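Local structure of tryptophan synthase alpha chain (Chlamydia trachomatis, 6V82) at residues Y17-D22 and A229-T234; A32-Q37 and T242-A247; L129-K134 and T157-S162; F137-L142 and Q165-G170. The protein probably cleaves indoleglycerol phosphate to indole and glyceraldehyde 3-phosphate, as the alpha subunit of tryptophan synthase in the last step of tryptophan biosynthesis. One frame throughout, in Å; residues are numbered along the deposited sequence.

Contact 1: Y17-D22 and A229-T234; sequences YLTAGD and AFVHQT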
loop_
_atom_site.group_PDB
_atom_site.type_symbol
_atom_site.label_atom_id
_atom_site.label_comp_id
_atom_site.label_asym_id
_atom_site.label_seq_id
_atom_site.Cartn_x
_atom_site.Cartn_y
_atom_site.Cartn_z
ATOM N N TYR A 17 7.863 -12.750 48.301
ATOM C CA TYR A 17 7.118 -13.244 47.151
ATOM C C TYR A 17 7.822 -14.429 46.507
ATOM O O TYR A 17 9.042 -14.415 46.326
ATOM C CB TYR A 17 6.941 -12.157 46.090
ATOM C CG TYR A 17 6.249 -12.697 44.862
ATOM C CD1 TYR A 17 4.868 -12.818 44.823
ATOM C CD2 TYR A 17 6.979 -13.119 43.752
ATOM C CE1 TYR A 17 4.233 -13.329 43.708
ATOM C CE2 TYR A 17 6.355 -13.626 42.640
ATOM C CZ TYR A 17 4.983 -13.735 42.618
ATOM O OH TYR A 17 4.350 -14.255 41.505
ATOM N N LEU A 18 7.034 -15.435 46.136
ATOM C CA LEU A 18 7.473 -16.520 45.266
ATOM C C LEU A 18 6.367 -16.850 44.275
ATOM O O LEU A 18 5.179 -16.807 44.611
ATOM C CB LEU A 18 7.810 -17.802 46.033
ATOM C CG LEU A 18 9.067 -17.855 46.874
ATOM C CD1 LEU A 18 9.127 -19.211 47.582
ATOM C CD2 LEU A 18 10.282 -17.633 46.002
ATOM N N THR A 19 6.762 -17.226 43.062
ATOM C CA THR A 19 5.812 -17.718 42.070
ATOM C C THR A 19 5.592 -19.214 42.281
ATOM O O THR A 19 6.510 -20.018 42.086
ATOM C CB THR A 19 6.307 -17.455 40.656
ATOM O OG1 THR A 19 6.483 -16.044 40.456
ATOM C CG2 THR A 19 5.301 -18.002 39.654
ATOM N N ALA A 20 4.373 -19.587 42.669
ATOM C CA ALA A 20 4.023 -20.997 42.769
ATOM C C ALA A 20 4.308 -21.716 41.456
ATOM O O ALA A 20 3.855 -21.290 40.390
ATOM C CB ALA A 20 2.545 -21.147 43.140
ATOM N N GLY A 21 5.062 -22.812 41.533
ATOM C CA GLY A 21 5.298 -23.652 40.383
ATOM C C GLY A 21 6.488 -23.264 39.530
ATOM O O GLY A 21 6.840 -24.015 38.609
ATOM N N ASP A 22 7.108 -22.118 39.788
ATOM C CA ASP A 22 8.344 -21.763 39.099
ATOM C C ASP A 22 9.431 -22.727 39.560
ATOM O O ASP A 22 9.783 -22.759 40.742
ATOM C CB ASP A 22 8.701 -20.309 39.397
ATOM C CG ASP A 22 9.912 -19.828 38.621
ATOM O OD1 ASP A 22 10.352 -20.557 37.706
ATOM O OD2 ASP A 22 10.426 -18.728 38.938
ATOM N N ALA A 229 13.395 -9.721 44.523
ATOM C CA ALA A 229 14.755 -10.196 44.787
ATOM C C ALA A 229 14.829 -11.719 44.853
ATOM O O ALA A 229 15.728 -12.323 44.256
ATOM C CB ALA A 229 15.296 -9.571 46.076
ATOM N N PHE A 230 13.884 -12.356 45.559
ATOM C CA PHE A 230 13.895 -13.810 45.707
ATOM C C PHE A 230 13.718 -14.505 44.361
ATOM O O PHE A 230 14.472 -15.424 44.021
ATOM C CB PHE A 230 12.803 -14.246 46.686
ATOM C CG PHE A 230 13.026 -13.773 48.103
ATOM C CD1 PHE A 230 14.282 -13.850 48.686
ATOM C CD2 PHE A 230 11.980 -13.244 48.846
ATOM C CE1 PHE A 230 14.488 -13.412 49.990
ATOM C CE2 PHE A 230 12.180 -12.805 50.148
ATOM C CZ PHE A 230 13.437 -12.887 50.720
ATOM N N VAL A 231 12.719 -14.079 43.582
ATOM C CA VAL A 231 12.501 -14.660 42.258
ATOM C C VAL A 231 13.753 -14.504 41.404
ATOM O O VAL A 231 14.228 -15.457 40.771
ATOM C CB VAL A 231 11.273 -14.017 41.585
ATOM C CG1 VAL A 231 11.232 -14.341 40.091
ATOM C CG2 VAL A 231 9.998 -14.476 42.268
ATOM N N HIS A 232 14.314 -13.300 41.388
ATOM C CA HIS A 232 15.506 -13.054 40.588
ATOM C C HIS A 232 16.656 -13.954 41.024
ATOM O O HIS A 232 17.423 -14.446 40.189
ATOM C CB HIS A 232 15.895 -11.584 40.689
ATOM C CG HIS A 232 17.180 -11.255 40.009
ATOM N ND1 HIS A 232 17.246 -10.903 38.679
ATOM C CD2 HIS A 232 18.451 -11.231 40.471
ATOM C CE1 HIS A 232 18.503 -10.670 38.351
ATOM N NE2 HIS A 232 19.255 -10.862 39.420
ATOM N N GLN A 233 16.776 -14.198 42.330
ATOM C CA GLN A 233 17.853 -15.045 42.826
ATOM C C GLN A 233 17.707 -16.486 42.340
ATOM O O GLN A 233 18.716 -17.145 42.061
ATOM C CB GLN A 233 17.909 -14.975 44.358
ATOM C CG GLN A 233 18.928 -15.901 45.011
ATOM C CD GLN A 233 20.334 -15.762 44.425
ATOM O OE1 GLN A 233 20.727 -14.693 43.957
ATOM N NE2 GLN A 233 21.095 -16.853 44.449
ATOM N N THR A 234 16.475 -16.991 42.200
ATOM C CA THR A 234 16.333 -18.351 41.696
ATOM C C THR A 234 16.842 -18.467 40.265
ATOM O O THR A 234 17.181 -19.568 39.826
ATOM C CB THR A 234 14.875 -18.844 41.792
ATOM O OG1 THR A 234 14.050 -18.168 40.836
ATOM C CG2 THR A 234 14.301 -18.632 43.202
HETATM O O HOH W 1 10.863 -12.526 44.868
#
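Apolar packing between Y17 and V231 carries this contact, where the end of the first barrel strand packs against helix 229-236, which follows strand 223-226. The methyl CG2 of V231 comes to the ring edge of Y17, 3.6 Å from CD2 and near the ring plane, rather than over a face. It can do so because V231 chi1 of 166° sets CG2 beside its own backbone N, on the strand side, with CG1 anti to that N. F230 adds a second apolar touch, its CB 4.3 Å from L18 CD2. The backbone oxygen Y17 O lies beside F230 CB, at 3.8 Å, and at the edge of the F230 ring.

No direct hydrogen bond joins the segments. A water bridges them instead, donating to Y17 O at 3.0 Å and accepting from V231 N at 2.7 Å, so that the water, not the carbonyl itself, takes up the amide of V231. Polar side chains are fixed largely within their own segment or by third parties. Y17 OH and T19 OG1 share a hydrogen bond of 3.0 Å, and each has a further partner on helix 57-68, H63 and S62. T234 OG1 bonds back to V231 O at 2.7 Å, in the carbonyl plane on a lone pair. D22, at the end of the type II turn T19-D22, forms a salt bridge with R65.

Y17 also lies about 4 Å, side chain to side chain, from E44, a predicted proton acceptor. In this TIM barrel, strand 13-19 is flanked by strands 42-46 and 223-226, while L35 of helix 25-37 and L246 of helix 241-250 pack on F230.

Contact 2: A32-Q37 and T242-A247; sequences AKALIQ and TLTALA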
loop_
_atom_site.group_PDB
_atom_site.type_symbol
_atom_site.label_atom_id
_atom_site.label_comp_id
_atom_site.label_asym_id
_atom_site.label_seq_id
_atom_site.Cartn_x
_atom_site.Cartn_y
_atom_site.Cartn_z
ATOM N N ALA A 32 10.119 -22.012 49.566
ATOM C CA ALA A 32 9.333 -21.483 50.674
ATOM C C ALA A 32 9.954 -21.842 52.020
ATOM O O ALA A 32 10.058 -20.984 52.907
ATOM C CB ALA A 32 7.898 -21.994 50.580
ATOM N N LYS A 33 10.382 -23.101 52.195
ATOM C CA LYS A 33 11.100 -23.460 53.416
ATOM C C LYS A 33 12.317 -22.568 53.615
ATOM O O LYS A 33 12.575 -22.093 54.725
ATOM C CB LYS A 33 11.545 -24.924 53.383
ATOM C CG LYS A 33 10.454 -25.959 53.570
ATOM C CD LYS A 33 11.065 -27.358 53.637
ATOM C CE LYS A 33 10.113 -28.421 53.072
ATOM N NZ LYS A 33 10.663 -29.810 53.204
ATOM N N ALA A 34 13.075 -22.331 52.540
ATOM C CA ALA A 34 14.307 -21.558 52.644
ATOM C C ALA A 34 14.025 -20.128 53.085
ATOM O O ALA A 34 14.798 -19.546 53.863
ATOM C CB ALA A 34 15.045 -21.582 51.305
ATOM N N LEU A 35 12.918 -19.548 52.611
ATOM C CA LEU A 35 12.595 -18.172 52.986
ATOM C C LEU A 35 12.144 -18.098 54.437
ATOM O O LEU A 35 12.477 -17.146 55.155
ATOM C CB LEU A 35 11.511 -17.598 52.064
ATOM C CG LEU A 35 11.908 -17.334 50.612
ATOM C CD1 LEU A 35 10.831 -16.550 49.926
ATOM C CD2 LEU A 35 13.238 -16.606 50.575
ATOM N N ILE A 36 11.378 -19.094 54.878
ATOM C CA ILE A 36 10.932 -19.133 56.263
ATOM C C ILE A 36 12.129 -19.258 57.193
ATOM O O ILE A 36 12.261 -18.501 58.162
ATOM C CB ILE A 36 9.920 -20.274 56.460
ATOM C CG1 ILE A 36 8.631 -19.941 55.711
ATOM C CG2 ILE A 36 9.658 -20.507 57.932
ATOM C CD1 ILE A 36 7.663 -21.084 55.666
ATOM N N GLN A 37 13.046 -20.181 56.887
ATOM C CA GLN A 37 14.254 -20.310 57.699
ATOM C C GLN A 37 15.100 -19.052 57.641
ATOM O O GLN A 37 15.858 -18.772 58.577
ATOM C CB GLN A 37 15.082 -21.502 57.238
ATOM C CG GLN A 37 14.347 -22.804 57.330
ATOM C CD GLN A 37 15.126 -23.935 56.721
ATOM O OE1 GLN A 37 15.567 -23.852 55.570
ATOM N NE2 GLN A 37 15.315 -25.005 57.491
ATOM N N THR A 242 20.860 -20.183 49.035
ATOM C CA THR A 242 21.105 -18.778 48.731
ATOM C C THR A 242 19.863 -17.921 48.935
ATOM O O THR A 242 19.988 -16.696 49.042
ATOM C CB THR A 242 21.617 -18.610 47.295
ATOM O OG1 THR A 242 20.573 -18.934 46.371
ATOM C CG2 THR A 242 22.805 -19.508 47.030
ATOM N N LEU A 243 18.672 -18.528 48.991
ATOM C CA LEU A 243 17.465 -17.773 49.326
ATOM C C LEU A 243 17.400 -17.470 50.819
ATOM O O LEU A 243 17.102 -16.337 51.222
ATOM C CB LEU A 243 16.226 -18.541 48.885
ATOM C CG LEU A 243 16.054 -18.680 47.385
ATOM C CD1 LEU A 243 14.804 -19.504 47.080
ATOM C CD2 LEU A 243 15.959 -17.301 46.775
ATOM N N THR A 244 17.664 -18.479 51.653
ATOM C CA THR A 244 17.819 -18.236 53.079
ATOM C C THR A 244 18.815 -17.106 53.324
ATOM O O THR A 244 18.505 -16.127 54.014
ATOM C CB THR A 244 18.270 -19.520 53.776
ATOM O OG1 THR A 244 17.338 -20.568 53.486
ATOM C CG2 THR A 244 18.359 -19.310 55.281
ATOM N N ALA A 245 20.004 -17.213 52.720
ATOM C CA ALA A 245 21.046 -16.204 52.896
ATOM C C ALA A 245 20.580 -14.828 52.441
ATOM O O ALA A 245 20.818 -13.828 53.129
ATOM C CB ALA A 245 22.301 -16.618 52.133
ATOM N N LEU A 246 19.916 -14.755 51.287
ATOM C CA LEU A 246 19.458 -13.465 50.777
ATOM C C LEU A 246 18.453 -12.820 51.726
ATOM O O LEU A 246 18.522 -11.611 51.984
ATOM C CB LEU A 246 18.845 -13.638 49.386
ATOM C CG LEU A 246 18.311 -12.360 48.740
ATOM C CD1 LEU A 246 19.402 -11.296 48.716
ATOM C CD2 LEU A 246 17.787 -12.633 47.333
ATOM N N ALA A 247 17.510 -13.612 52.248
ATOM C CA ALA A 247 16.570 -13.111 53.244
ATOM C C ALA A 247 17.303 -12.508 54.433
ATOM O O ALA A 247 16.962 -11.417 54.907
ATOM C CB ALA A 247 15.656 -14.242 53.711
#
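The flat group on which A34 and T244 meet, at the closure of a TIM barrel, is a peptide carbonyl: no aromatic ring takes part, and the hydroxyl OG1 of T244 reaches A34 O tilted 27° from the carbonyl plane. The C=O...OG1 angle of 108° makes this a steep approach, from beside the carbonyl, yet the bond is of normal length, 2.8 Å. The side-chain amide of Q37 keeps to the margin, with OE1 4.3 Å from T244 OG1.

Here helix 25-37, after the first strand, lies against the final helix 241-250. The two run roughly parallel, inclined at a crossing angle of -32° with their axes 7.5 Å apart. Such closeness depends on the small A34, whose CA is 4.9 Å from that of T244. The CH at T244 CA also turns to A34 O, a weak CH...O contact beside the hydroxyl bond.

On the barrel side the packing is apolar. L243 presents its CB to two residues, A34 CB at 4.1 Å and L35 CD2 at 3.9 Å. L35 starts out from the far side of its helix, its CB directed away from the partner, but the branch CD2 swings back and crosses L243. Further inward, L35 meets L43 of strand 42-46, which ties the helix pair to the barrel wall.

The first torsion of T244 sets OG1 beside its backbone N, and the other branch ends with T244 CG2 resting 4.0 Å from the backbone atom Q37 C.

Contact 3: L129-K134 and T157-S162; sequences LSHGEK and TPERMS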
loop_
_atom_site.group_PDB
_atom_site.type_symbol
_atom_site.label_atom_id
_atom_site.label_comp_id
_atom_site.label_asym_id
_atom_site.label_seq_id
_atom_site.Cartn_x
_atom_site.Cartn_y
_atom_site.Cartn_z
ATOM N N LEU A 129 -17.227 0.219 43.277
ATOM C CA LEU A 129 -17.213 1.672 43.381
ATOM C C LEU A 129 -18.459 2.206 44.084
ATOM O O LEU A 129 -18.349 3.076 44.955
ATOM C CB LEU A 129 -17.057 2.291 41.993
ATOM C CG LEU A 129 -16.704 3.779 41.967
ATOM C CD1 LEU A 129 -15.781 4.147 43.126
ATOM C CD2 LEU A 129 -16.061 4.144 40.633
ATOM N N SER A 130 -19.644 1.704 43.740
ATOM C CA SER A 130 -20.859 2.180 44.391
ATOM C C SER A 130 -20.947 1.653 45.814
ATOM O O SER A 130 -20.610 0.499 46.086
ATOM C CB SER A 130 -22.105 1.753 43.616
ATOM O OG SER A 130 -23.286 2.116 44.322
ATOM N N HIS A 131 -21.425 2.504 46.725
ATOM C CA HIS A 131 -21.566 2.082 48.115
ATOM C C HIS A 131 -22.499 0.886 48.246
ATOM O O HIS A 131 -22.357 0.086 49.177
ATOM C CB HIS A 131 -22.076 3.237 48.974
ATOM C CG HIS A 131 -21.333 4.520 48.772
ATOM N ND1 HIS A 131 -21.872 5.592 48.092
ATOM C CD2 HIS A 131 -20.098 4.907 49.166
ATOM C CE1 HIS A 131 -21.000 6.584 48.075
ATOM N NE2 HIS A 131 -19.915 6.195 48.721
ATOM N N GLY A 132 -23.452 0.745 47.328
ATOM C CA GLY A 132 -24.371 -0.372 47.362
ATOM C C GLY A 132 -23.810 -1.627 46.731
ATOM O O GLY A 132 -23.802 -2.690 47.360
ATOM N N GLU A 133 -23.327 -1.505 45.494
ATOM C CA GLU A 133 -22.871 -2.652 44.715
ATOM C C GLU A 133 -21.923 -3.540 45.517
ATOM O O GLU A 133 -20.967 -3.057 46.129
ATOM C CB GLU A 133 -22.182 -2.161 43.442
ATOM C CG GLU A 133 -21.545 -3.261 42.609
ATOM C CD GLU A 133 -20.435 -2.733 41.718
ATOM O OE1 GLU A 133 -19.594 -3.537 41.251
ATOM O OE2 GLU A 133 -20.397 -1.501 41.498
ATOM N N LYS A 134 -22.203 -4.840 45.519
ATOM C CA LYS A 134 -21.402 -5.820 46.239
ATOM C C LYS A 134 -20.444 -6.532 45.285
ATOM O O LYS A 134 -20.559 -6.444 44.059
ATOM C CB LYS A 134 -22.304 -6.830 46.960
ATOM C CG LYS A 134 -23.230 -6.197 48.001
ATOM C CD LYS A 134 -24.184 -7.222 48.630
ATOM C CE LYS A 134 -25.235 -6.543 49.514
ATOM N NZ LYS A 134 -26.426 -7.409 49.820
ATOM N N THR A 157 -10.747 7.219 46.279
ATOM C CA THR A 157 -11.953 8.006 46.471
ATOM C C THR A 157 -12.644 7.571 47.764
ATOM O O THR A 157 -12.582 6.391 48.139
ATOM C CB THR A 157 -12.908 7.861 45.270
ATOM O OG1 THR A 157 -13.817 6.775 45.480
ATOM C CG2 THR A 157 -12.135 7.607 43.981
ATOM N N PRO A 158 -13.267 8.502 48.488
ATOM C CA PRO A 158 -14.018 8.112 49.693
ATOM C C PRO A 158 -15.014 6.985 49.451
ATOM O O PRO A 158 -15.267 6.192 50.365
ATOM C CB PRO A 158 -14.718 9.416 50.104
ATOM C CG PRO A 158 -14.564 10.357 48.918
ATOM C CD PRO A 158 -13.297 9.952 48.252
ATOM N N GLU A 159 -15.572 6.890 48.235
ATOM C CA GLU A 159 -16.478 5.796 47.881
ATOM C C GLU A 159 -15.803 4.436 48.028
ATOM O O GLU A 159 -16.440 3.454 48.437
ATOM C CB GLU A 159 -16.980 5.974 46.444
ATOM C CG GLU A 159 -18.091 6.987 46.258
ATOM C CD GLU A 159 -17.652 8.406 46.542
ATOM O OE1 GLU A 159 -16.589 8.815 46.029
ATOM O OE2 GLU A 159 -18.369 9.111 47.283
ATOM N N ARG A 160 -14.525 4.349 47.654
ATOM C CA ARG A 160 -13.761 3.133 47.902
ATOM C C ARG A 160 -13.564 2.929 49.394
ATOM O O ARG A 160 -13.927 1.881 49.940
ATOM C CB ARG A 160 -12.402 3.203 47.206
ATOM C CG ARG A 160 -12.314 4.167 46.052
ATOM C CD ARG A 160 -12.712 3.469 44.805
ATOM N NE ARG A 160 -12.175 2.120 44.823
ATOM C CZ ARG A 160 -12.408 1.231 43.877
ATOM N NH1 ARG A 160 -11.876 0.023 43.972
ATOM N NH2 ARG A 160 -13.169 1.556 42.837
ATOM N N MET A 161 -12.984 3.940 50.061
ATOM C CA MET A 161 -12.698 3.914 51.493
ATOM C C MET A 161 -13.777 3.202 52.289
ATOM O O MET A 161 -13.484 2.368 53.152
ATOM C CB MET A 161 -12.534 5.346 52.001
ATOM C CG MET A 161 -11.277 6.026 51.523
ATOM S SD MET A 161 -9.826 5.069 52.000
ATOM C CE MET A 161 -8.777 6.356 52.685
ATOM N N SER A 162 -15.040 3.523 52.000
ATOM C CA SER A 162 -16.160 2.810 52.599
ATOM C C SER A 162 -16.147 1.343 52.202
ATOM O O SER A 162 -16.062 0.455 53.056
ATOM C CB SER A 162 -17.478 3.453 52.179
ATOM O OG SER A 162 -17.445 4.843 52.408
#
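L129 and R160 bring their CA atoms to 5.9 Å, where an irregular loop runs past the first turn of helix 158-167, whose N-cap is T157. L129 touches with one branch: CD1 lies 3.6 Å from R160 CD and nearly as close to NH2, approaching the guanidinium obliquely. R160 is bent at chi2 and chi3, which brings both CD and NH2 against that methyl.

H131 and E159 make the second half of the contact. The imidazole of H131 crosses the stem of E159 at a slant, its NE2 3.2 Å from E159 CG, a tight approach. Ring and carboxylate planes stand 68° apart, so the carboxylate does not lie flat on the ring. E159 is bent at chi2 (66°), and its CB also sits 3.5 Å from L129 O.

The helix start is secured from within. T157 OG1 accepts a weak capping bond from R160 N at 3.3 Å, and P158 O receives both S162 N and S162 OG, from opposite faces of its plane.

This is surface packing away from the predicted active site. It joins the loop between strand 119-122 and helix 136-144 to the N-terminal end of helix 158-167, beside a chain of another protein in the assembly that also packs on L129, T157 and R160.

Contact 4: F137-L142 and Q165-G170; sequences FFEDLL and QEYARG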
loop_
_atom_site.group_PDB
_atom_site.type_symbol
_atom_site.label_atom_id
_atom_site.label_comp_id
_atom_site.label_asym_id
_atom_site.label_seq_id
_atom_site.Cartn_x
_atom_site.Cartn_y
_atom_site.Cartn_z
ATOM N N PHE A 137 -16.985 -12.003 44.570
ATOM C CA PHE A 137 -15.798 -12.750 44.965
ATOM C C PHE A 137 -15.327 -12.374 46.368
ATOM O O PHE A 137 -14.909 -13.249 47.137
ATOM C CB PHE A 137 -14.680 -12.556 43.952
ATOM C CG PHE A 137 -13.508 -13.454 44.194
ATOM C CD1 PHE A 137 -13.568 -14.803 43.839
ATOM C CD2 PHE A 137 -12.363 -12.968 44.810
ATOM C CE1 PHE A 137 -12.489 -15.647 44.074
ATOM C CE2 PHE A 137 -11.280 -13.802 45.060
ATOM C CZ PHE A 137 -11.339 -15.144 44.689
ATOM N N PHE A 138 -15.370 -11.088 46.727
ATOM C CA PHE A 138 -14.953 -10.721 48.079
ATOM C C PHE A 138 -15.921 -11.289 49.106
ATOM O O PHE A 138 -15.513 -11.705 50.197
ATOM C CB PHE A 138 -14.847 -9.201 48.235
ATOM C CG PHE A 138 -13.693 -8.592 47.498
ATOM C CD1 PHE A 138 -12.487 -9.258 47.397
ATOM C CD2 PHE A 138 -13.822 -7.352 46.888
ATOM C CE1 PHE A 138 -11.431 -8.695 46.711
ATOM C CE2 PHE A 138 -12.770 -6.786 46.205
ATOM C CZ PHE A 138 -11.574 -7.461 46.116
ATOM N N GLU A 139 -17.210 -11.312 48.770
ATOM C CA GLU A 139 -18.176 -11.988 49.622
ATOM C C GLU A 139 -17.800 -13.455 49.783
ATOM O O GLU A 139 -17.764 -13.980 50.902
ATOM C CB GLU A 139 -19.577 -11.835 49.031
ATOM C CG GLU A 139 -20.640 -11.478 50.050
ATOM C CD GLU A 139 -20.466 -10.082 50.622
ATOM O OE1 GLU A 139 -20.448 -9.108 49.830
ATOM O OE2 GLU A 139 -20.351 -9.963 51.864
ATOM N N ASP A 140 -17.463 -14.115 48.670
ATOM C CA ASP A 140 -17.082 -15.525 48.704
ATOM C C ASP A 140 -15.867 -15.759 49.598
ATOM O O ASP A 140 -15.808 -16.766 50.317
ATOM C CB ASP A 140 -16.807 -16.031 47.285
ATOM C CG ASP A 140 -18.091 -16.302 46.479
ATOM O OD1 ASP A 140 -19.200 -15.960 46.947
ATOM O OD2 ASP A 140 -17.984 -16.863 45.362
ATOM N N LEU A 141 -14.886 -14.847 49.564
ATOM C CA LEU A 141 -13.717 -14.963 50.438
ATOM C C LEU A 141 -14.127 -14.899 51.901
ATOM O O LEU A 141 -13.712 -15.737 52.715
ATOM C CB LEU A 141 -12.707 -13.854 50.144
ATOM C CG LEU A 141 -11.853 -13.932 48.882
ATOM C CD1 LEU A 141 -10.800 -12.828 48.916
ATOM C CD2 LEU A 141 -11.195 -15.285 48.753
ATOM N N LEU A 142 -14.939 -13.899 52.251
ATOM C CA LEU A 142 -15.385 -13.753 53.630
ATOM C C LEU A 142 -16.178 -14.966 54.076
ATOM O O LEU A 142 -16.047 -15.414 55.218
ATOM C CB LEU A 142 -16.225 -12.492 53.776
ATOM C CG LEU A 142 -15.437 -11.196 53.677
ATOM C CD1 LEU A 142 -16.348 -10.025 53.974
ATOM C CD2 LEU A 142 -14.288 -11.245 54.649
ATOM N N GLN A 165 -13.075 -0.612 53.175
ATOM C CA GLN A 165 -13.177 -0.985 54.583
ATOM C C GLN A 165 -14.154 -2.134 54.794
ATOM O O GLN A 165 -13.975 -2.945 55.712
ATOM C CB GLN A 165 -13.601 0.228 55.405
ATOM C CG GLN A 165 -13.672 -0.004 56.886
ATOM C CD GLN A 165 -13.931 1.278 57.622
ATOM O OE1 GLN A 165 -13.787 2.366 57.061
ATOM N NE2 GLN A 165 -14.324 1.169 58.883
ATOM N N GLU A 166 -15.189 -2.218 53.957
ATOM C CA GLU A 166 -16.148 -3.314 54.043
ATOM C C GLU A 166 -15.458 -4.671 53.922
ATOM O O GLU A 166 -15.665 -5.561 54.755
ATOM C CB GLU A 166 -17.208 -3.151 52.955
ATOM C CG GLU A 166 -18.270 -4.230 52.937
ATOM C CD GLU A 166 -19.516 -3.830 53.700
ATOM O OE1 GLU A 166 -19.389 -3.148 54.744
ATOM O OE2 GLU A 166 -20.623 -4.190 53.241
ATOM N N TYR A 167 -14.617 -4.842 52.899
ATOM C CA TYR A 167 -14.069 -6.152 52.571
ATOM C C TYR A 167 -12.649 -6.393 53.079
ATOM O O TYR A 167 -12.225 -7.554 53.135
ATOM C CB TYR A 167 -14.101 -6.364 51.052
ATOM C CG TYR A 167 -15.507 -6.400 50.493
ATOM C CD1 TYR A 167 -16.386 -7.416 50.852
ATOM C CD2 TYR A 167 -15.960 -5.419 49.614
ATOM C CE1 TYR A 167 -17.672 -7.460 50.353
ATOM C CE2 TYR A 167 -17.252 -5.453 49.108
ATOM C CZ TYR A 167 -18.101 -6.477 49.483
ATOM O OH TYR A 167 -19.380 -6.540 48.991
ATOM N N ALA A 168 -11.910 -5.356 53.457
ATOM C CA ALA A 168 -10.519 -5.548 53.852
ATOM C C ALA A 168 -10.422 -6.302 55.172
ATOM O O ALA A 168 -11.155 -6.021 56.122
ATOM C CB ALA A 168 -9.801 -4.205 53.967
ATOM N N ARG A 169 -9.514 -7.274 55.215
ATOM C CA ARG A 169 -9.188 -8.019 56.425
ATOM C C ARG A 169 -7.685 -8.259 56.451
ATOM O O ARG A 169 -7.007 -8.180 55.425
ATOM C CB ARG A 169 -9.915 -9.377 56.503
ATOM C CG ARG A 169 -11.434 -9.333 56.408
ATOM C CD ARG A 169 -12.053 -8.712 57.646
ATOM N NE ARG A 169 -13.498 -8.893 57.656
ATOM C CZ ARG A 169 -14.366 -8.022 57.153
ATOM N NH1 ARG A 169 -13.934 -6.894 56.599
ATOM N NH2 ARG A 169 -15.669 -8.283 57.205
ATOM N N GLY A 170 -7.169 -8.573 57.634
ATOM C CA GLY A 170 -5.754 -8.863 57.772
ATOM C C GLY A 170 -4.855 -7.638 57.783
ATOM O O GLY A 170 -4.425 -7.186 58.851
#
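Y167, the residue most enclosed by this contact, is sandwiched by aliphatic carbons that hold the turn of its ring: F138 CB sits over one ring face, and E166 CG of its own segment lies over the centre of the other. F138 makes a CH-pi contact, CB 3.8 Å from the ring centroid and 24° off the normal. The two rings are themselves oblique, planes at 37° and centroids 5.5 Å apart. At the rim, L142 CD1 and the carboxylate of E139 lie near the ring plane. The hydroxyl of Y167 donates to E139 OE1 at 2.9 Å, meeting that oxygen nearly along its C-O axis, with carboxylate and ring planes 65° apart. Y167 OH is also hydrogen-bonded to S135 N, so two partners grip the hydroxyl.

L142 comes second in buried surface. From CG set beside its backbone N the two methyls spread toward the partner segment: CD1 reaches Y167 CD1 at 4.1 Å and R169 NH2 at 3.7 Å, while CD2 lies over one face of the R169 guanidinium.

The guanidinium of R169 is held in place by carbonyls just before it in the chain. Its NH1 donates to E166 O at 2.9 Å and to A168 O at 3.0 Å, near the C-terminal end of helix 158-167, where its positive charge probably complements the helix dipole.

Y167, at the end of helix 158-167, and R169, in the loop after it, thus pack on helix 136-144. Between the two helices in sequence runs strand 147-153, whose P148 packs on L142 and R169 and shares a backbone hydrogen bond with R169.

How the contacts relate
The four contacts form two pairs on opposite sides of one TIM barrel. Contacts 1 and 2, centres 11 Å apart, join the chain's beginning to its end: strand 13-19 and helix 25-37 meet helices 229-236 and 241-250, so the two ends of the chain meet to close the ring. They touch, L18 packing on A32 and Q233 probably hydrogen-bonding T242. Contacts 3 and 4, 13 Å apart, join helix 158-167 and the loop after it to the preceding loop and helix 136-144, K134 packing beside Y167. Both lie, in sequence, within the long span that contacts 1 and 2 bridge; the centres of contacts 2 and 3 are 40 Å apart. Contact 1 alone adjoins the predicted catalytic residues; contact 3 borders another protein.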